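Local structure of MdcE (Pseudomonas aeruginosa, 5VIP) at residues Pro228-Thr231 against Thr237-Leu240; Ala27-Leu32 against Leu108-Val113. The protein is the gamma subunit of a biotin-independent malonate decarboxylase and probably takes part in a transferase reaction. All blocks are in the same frame, centred on the assembly; numbering follows the deposited sequence.

Contact 1: residues Pro228-Thr231 against Thr237-Leu240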
loop_
_atom_site.group_PDB
_atom_site.type_symbol
_atom_site.label_atom_id
_atom_site.label_comp_id
_atom_site.label_asym_id
_atom_site.label_seq_id
_atom_site.Cartn_x
_atom_site.Cartn_y
_atom_site.Cartn_z
ATOM N N PRO A 228 16.427 -21.661 3.390
ATOM C CA PRO A 228 17.646 -21.451 4.167
ATOM C C PRO A 228 18.830 -21.178 3.245
ATOM O O PRO A 228 18.846 -21.673 2.122
ATOM C CB PRO A 228 17.816 -22.776 4.924
ATOM C CG PRO A 228 17.138 -23.793 4.064
ATOM C CD PRO A 228 15.993 -23.070 3.376
ATOM N N VAL A 229 19.795 -20.387 3.709
ATOM C CA VAL A 229 20.990 -20.087 2.925
ATOM C C VAL A 229 22.247 -20.199 3.807
ATOM O O VAL A 229 22.169 -20.026 5.027
ATOM C CB VAL A 229 20.912 -18.671 2.277
ATOM C CG1 VAL A 229 19.750 -18.600 1.288
ATOM C CG2 VAL A 229 20.747 -17.598 3.340
ATOM N N GLU A 230 23.398 -20.477 3.195
ATOM C CA GLU A 230 24.651 -20.624 3.958
ATOM C C GLU A 230 25.270 -19.291 4.364
ATOM O O GLU A 230 25.682 -19.110 5.517
ATOM C CB GLU A 230 25.696 -21.428 3.167
ATOM C CG GLU A 230 25.154 -22.619 2.412
ATOM C CD GLU A 230 26.170 -23.211 1.422
ATOM O OE1 GLU A 230 27.386 -22.950 1.575
ATOM O OE2 GLU A 230 25.746 -23.947 0.496
ATOM N N THR A 231 25.388 -18.383 3.397
ATOM C CA THR A 231 25.966 -17.070 3.638
ATOM C C THR A 231 24.996 -16.039 3.081
ATOM O O THR A 231 25.033 -15.692 1.899
ATOM C CB THR A 231 27.354 -16.898 2.985
ATOM O OG1 THR A 231 27.278 -17.250 1.603
ATOM C CG2 THR A 231 28.399 -17.786 3.665
ATOM N N THR A 237 27.696 -20.062 -4.211
ATOM C CA THR A 237 27.257 -20.562 -5.508
ATOM C C THR A 237 26.040 -21.457 -5.338
ATOM O O THR A 237 25.098 -21.385 -6.126
ATOM C CB THR A 237 28.379 -21.350 -6.227
ATOM O OG1 THR A 237 29.551 -20.537 -6.309
ATOM C CG2 THR A 237 27.945 -21.743 -7.640
ATOM N N ALA A 238 26.066 -22.292 -4.300
ATOM C CA ALA A 238 24.959 -23.201 -4.007
ATOM C C ALA A 238 23.700 -22.427 -3.609
ATOM O O ALA A 238 22.583 -22.821 -3.941
ATOM C CB ALA A 238 25.349 -24.175 -2.901
ATOM N N ASP A 239 23.894 -21.339 -2.873
ATOM C CA ASP A 239 22.789 -20.468 -2.490
ATOM C C ASP A 239 22.110 -19.891 -3.729
ATOM O O ASP A 239 20.877 -19.934 -3.871
ATOM C CB ASP A 239 23.288 -19.340 -1.594
ATOM C CG ASP A 239 23.566 -19.792 -0.176
ATOM O OD1 ASP A 239 23.023 -20.838 0.241
ATOM O OD2 ASP A 239 24.307 -19.079 0.532
ATOM N N LEU A 240 22.933 -19.359 -4.631
ATOM C CA LEU A 240 22.457 -18.751 -5.863
ATOM C C LEU A 240 21.661 -19.777 -6.664
ATOM O O LEU A 240 20.598 -19.471 -7.208
ATOM C CB LEU A 240 23.640 -18.203 -6.670
ATOM C CG LEU A 240 23.410 -17.153 -7.748
ATOM C CD1 LEU A 240 22.582 -15.993 -7.199
ATOM C CD2 LEU A 240 24.754 -16.644 -8.283
#

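Contact 2: residues Ala27-Leu32 against Leu108-Val113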
loop_
_atom_site.group_PDB
_atom_site.type_symbol
_atom_site.label_atom_id
_atom_site.label_comp_id
_atom_site.label_asym_id
_atom_site.label_seq_id
_atom_site.Cartn_x
_atom_site.Cartn_y
_atom_site.Cartn_z
ATOM N N ALA A 27 23.822 -6.831 -2.581
ATOM C CA ALA A 27 24.576 -8.081 -2.692
ATOM C C ALA A 27 23.816 -9.115 -3.510
ATOM O O ALA A 27 24.372 -9.741 -4.408
ATOM C CB ALA A 27 24.887 -8.626 -1.318
ATOM N N TRP A 28 22.532 -9.284 -3.216
ATOM C CA TRP A 28 21.748 -10.280 -3.938
ATOM C C TRP A 28 21.374 -9.838 -5.339
ATOM O O TRP A 28 21.254 -10.675 -6.238
ATOM C CB TRP A 28 20.497 -10.637 -3.150
ATOM C CG TRP A 28 20.796 -11.635 -2.080
ATOM C CD1 TRP A 28 21.227 -11.377 -0.814
ATOM C CD2 TRP A 28 20.711 -13.059 -2.196
ATOM N NE1 TRP A 28 21.406 -12.557 -0.124
ATOM C CE2 TRP A 28 21.094 -13.604 -0.953
ATOM C CE3 TRP A 28 20.341 -13.928 -3.229
ATOM C CZ2 TRP A 28 21.121 -14.978 -0.713
ATOM C CZ3 TRP A 28 20.373 -15.297 -2.990
ATOM C CH2 TRP A 28 20.758 -15.805 -1.742
ATOM N N PHE A 29 21.184 -8.536 -5.532
ATOM C CA PHE A 29 20.931 -8.035 -6.877
ATOM C C PHE A 29 22.105 -8.366 -7.790
ATOM O O PHE A 29 21.922 -8.875 -8.898
ATOM C CB PHE A 29 20.688 -6.527 -6.873
ATOM C CG PHE A 29 20.462 -5.952 -8.244
ATOM C CD1 PHE A 29 19.186 -5.950 -8.816
ATOM C CD2 PHE A 29 21.521 -5.412 -8.968
ATOM C CE1 PHE A 29 18.976 -5.417 -10.090
ATOM C CE2 PHE A 29 21.319 -4.881 -10.233
ATOM C CZ PHE A 29 20.043 -4.887 -10.796
ATOM N N GLN A 30 23.305 -8.060 -7.314
ATOM C CA GLN A 30 24.512 -8.273 -8.106
ATOM C C GLN A 30 24.657 -9.757 -8.436
ATOM O O GLN A 30 24.891 -10.119 -9.594
ATOM C CB GLN A 30 25.747 -7.772 -7.364
ATOM C CG GLN A 30 26.988 -7.691 -8.240
ATOM C CD GLN A 30 28.280 -7.713 -7.443
ATOM O OE1 GLN A 30 28.330 -8.238 -6.327
ATOM N NE2 GLN A 30 29.332 -7.128 -8.008
ATOM N N ALA A 31 24.491 -10.606 -7.419
ATOM C CA ALA A 31 24.599 -12.053 -7.585
ATOM C C ALA A 31 23.602 -12.605 -8.594
ATOM O O ALA A 31 23.941 -13.459 -9.415
ATOM C CB ALA A 31 24.425 -12.736 -6.248
ATOM N N LEU A 32 22.369 -12.119 -8.539
ATOM C CA LEU A 32 21.317 -12.678 -9.376
ATOM C C LEU A 32 21.263 -12.047 -10.771
ATOM O O LEU A 32 20.965 -12.726 -11.746
ATOM C CB LEU A 32 19.955 -12.529 -8.683
ATOM C CG LEU A 32 19.681 -13.435 -7.480
ATOM C CD1 LEU A 32 18.630 -12.811 -6.553
ATOM C CD2 LEU A 32 19.225 -14.808 -7.961
ATOM N N LEU A 108 10.903 -9.376 -10.633
ATOM C CA LEU A 108 11.501 -10.008 -9.467
ATOM C C LEU A 108 11.967 -8.934 -8.502
ATOM O O LEU A 108 13.011 -8.300 -8.715
ATOM C CB LEU A 108 12.670 -10.910 -9.881
ATOM C CG LEU A 108 12.307 -11.891 -11.006
ATOM C CD1 LEU A 108 13.513 -12.737 -11.446
ATOM C CD2 LEU A 108 11.165 -12.794 -10.570
ATOM N N ALA A 109 11.179 -8.704 -7.457
ATOM C CA ALA A 109 11.515 -7.671 -6.498
ATOM C C ALA A 109 12.413 -8.253 -5.421
ATOM O O ALA A 109 12.019 -9.155 -4.687
ATOM C CB ALA A 109 10.254 -7.055 -5.877
ATOM N N ILE A 110 13.630 -7.736 -5.342
ATOM C CA ILE A 110 14.534 -8.114 -4.286
ATOM C C ILE A 110 14.354 -7.123 -3.153
ATOM O O ILE A 110 14.615 -5.926 -3.303
ATOM C CB ILE A 110 15.995 -8.125 -4.762
ATOM C CG1 ILE A 110 16.153 -9.122 -5.913
ATOM C CG2 ILE A 110 16.913 -8.442 -3.606
ATOM C CD1 ILE A 110 17.505 -9.043 -6.614
ATOM N N VAL A 111 13.897 -7.625 -2.015
ATOM C CA VAL A 111 13.418 -6.745 -0.967
ATOM C C VAL A 111 14.362 -6.691 0.231
ATOM O O VAL A 111 14.551 -7.678 0.935
ATOM C CB VAL A 111 12.011 -7.176 -0.487
ATOM C CG1 VAL A 111 11.515 -6.239 0.608
ATOM C CG2 VAL A 111 11.015 -7.197 -1.663
ATOM N N ASP A 112 14.953 -5.525 0.450
ATOM C CA ASP A 112 15.703 -5.257 1.666
ATOM C C ASP A 112 15.625 -3.765 1.925
ATOM O O ASP A 112 16.518 -3.002 1.532
ATOM C CB ASP A 112 17.162 -5.735 1.552
ATOM C CG ASP A 112 17.998 -5.351 2.768
ATOM O OD1 ASP A 112 17.448 -5.276 3.900
ATOM O OD2 ASP A 112 19.215 -5.109 2.588
ATOM N N VAL A 113 14.533 -3.350 2.566
ATOM C CA VAL A 113 14.248 -1.936 2.779
ATOM C C VAL A 113 13.895 -1.698 4.239
ATOM O O VAL A 113 13.012 -2.361 4.796
ATOM C CB VAL A 113 13.097 -1.452 1.869
ATOM C CG1 VAL A 113 13.581 -1.329 0.438
ATOM C CG2 VAL A 113 11.917 -2.418 1.955
#

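Contact 1: residues Pro228-Thr231 against Thr237-Leu240
V229 and D239 bring their CA atoms to 5.7 Å, the nearest backbone approach between the loop 228-231 and the first turn of the helix that starts at 237, and the D239 carboxylate bridges the gap. Two successive amides of the loop grip it. E230 N donates to D239 OD1 at 3.0 Å with an N-H...O angle of 168°, and T231 N donates to D239 OD2 at 3.1 Å along an almost straight line, 178°. Each oxygen accepts through its syn lone pair, so the pair of bonds works as a fork that fixes the rotation of the carboxylate; a weak third bond runs from E230 N to OD2. V229 lies against the same group, its CB 3.6 Å from D239 OD1. E230 sends its extended chain past the aspartate: CG is 3.5 Å from D239 OD1, and OE2 ends 3.4 Å from A238 CB. The two carboxylates are turned 72° apart, and R242 forms salt bridges with both E230 OE2 and D239 OD1, which would offset their like charges. D239 N in turn donates to S236 OG. The result is an aspartate carboxylate chelating two consecutive loop amides, a clamp across the connection from strand 225-227, the outermost of the mixed sheet within this chain, to helix 237-254.

Contact 2: residues Ala27-Leu32 against Leu108-Val113
I110 is the one strand residue that reaches the helix, and W28, F29 and L32 receive it. The methyl CD1 comes closest, 3.6 Å from F29 CA, and it also lies 3.9 Å from L32 CD1 and 4.1 Å from F29 CB. It gets there because the I110 chain is extended at chi2 (170°), which carries CD1 away from the strand and onto the helix backbone. The other branch, CG2, stands opposite the backbone N and meets W28 CB at 4.2 Å. Helix 24-33 thus packs on the central mixed sheet: the axes of 27-32 and 108-113 approach to 9.3 Å and run nearly antiparallel, at 156° between their directions, with F29 nearest I110 in register. The F29 side chain crosses I110 at about a right angle; with CG trans to the backbone N (chi1 178°), it also touches F60 of the neighbouring strand 56-63. L32 meets I110 obliquely, and its CD1 sits in plane at the edge of the W28 indole. That indole starts toward the strand at CB but leads off from it, and its NE1 donates to V232 O. L32 also touches L151, on the strand flanking 106-113 on its other side from F60.

Both segments of contact 2 precede those of contact 1 in sequence, and the centres of the two contacts lie about 14 Å apart. Contact 2 is buried about 9 Å from the centre of the chain, whereas contact 1 sits near the surface, 20 Å out. Both belong to the framework of the mixed sheet: 106-113 is an inner strand, and 225-227, which leads into contact 1, is an edge strand within the chain. Helices 24-33 and 237-254 meet through L240 CD1 and L32 CD2 at 3.6 Å, and the loop adds V229 CG1 against W28 CH2 at 4.2 Å. The N-terminal helix therefore links the sheet interior to the start of helix 237-254.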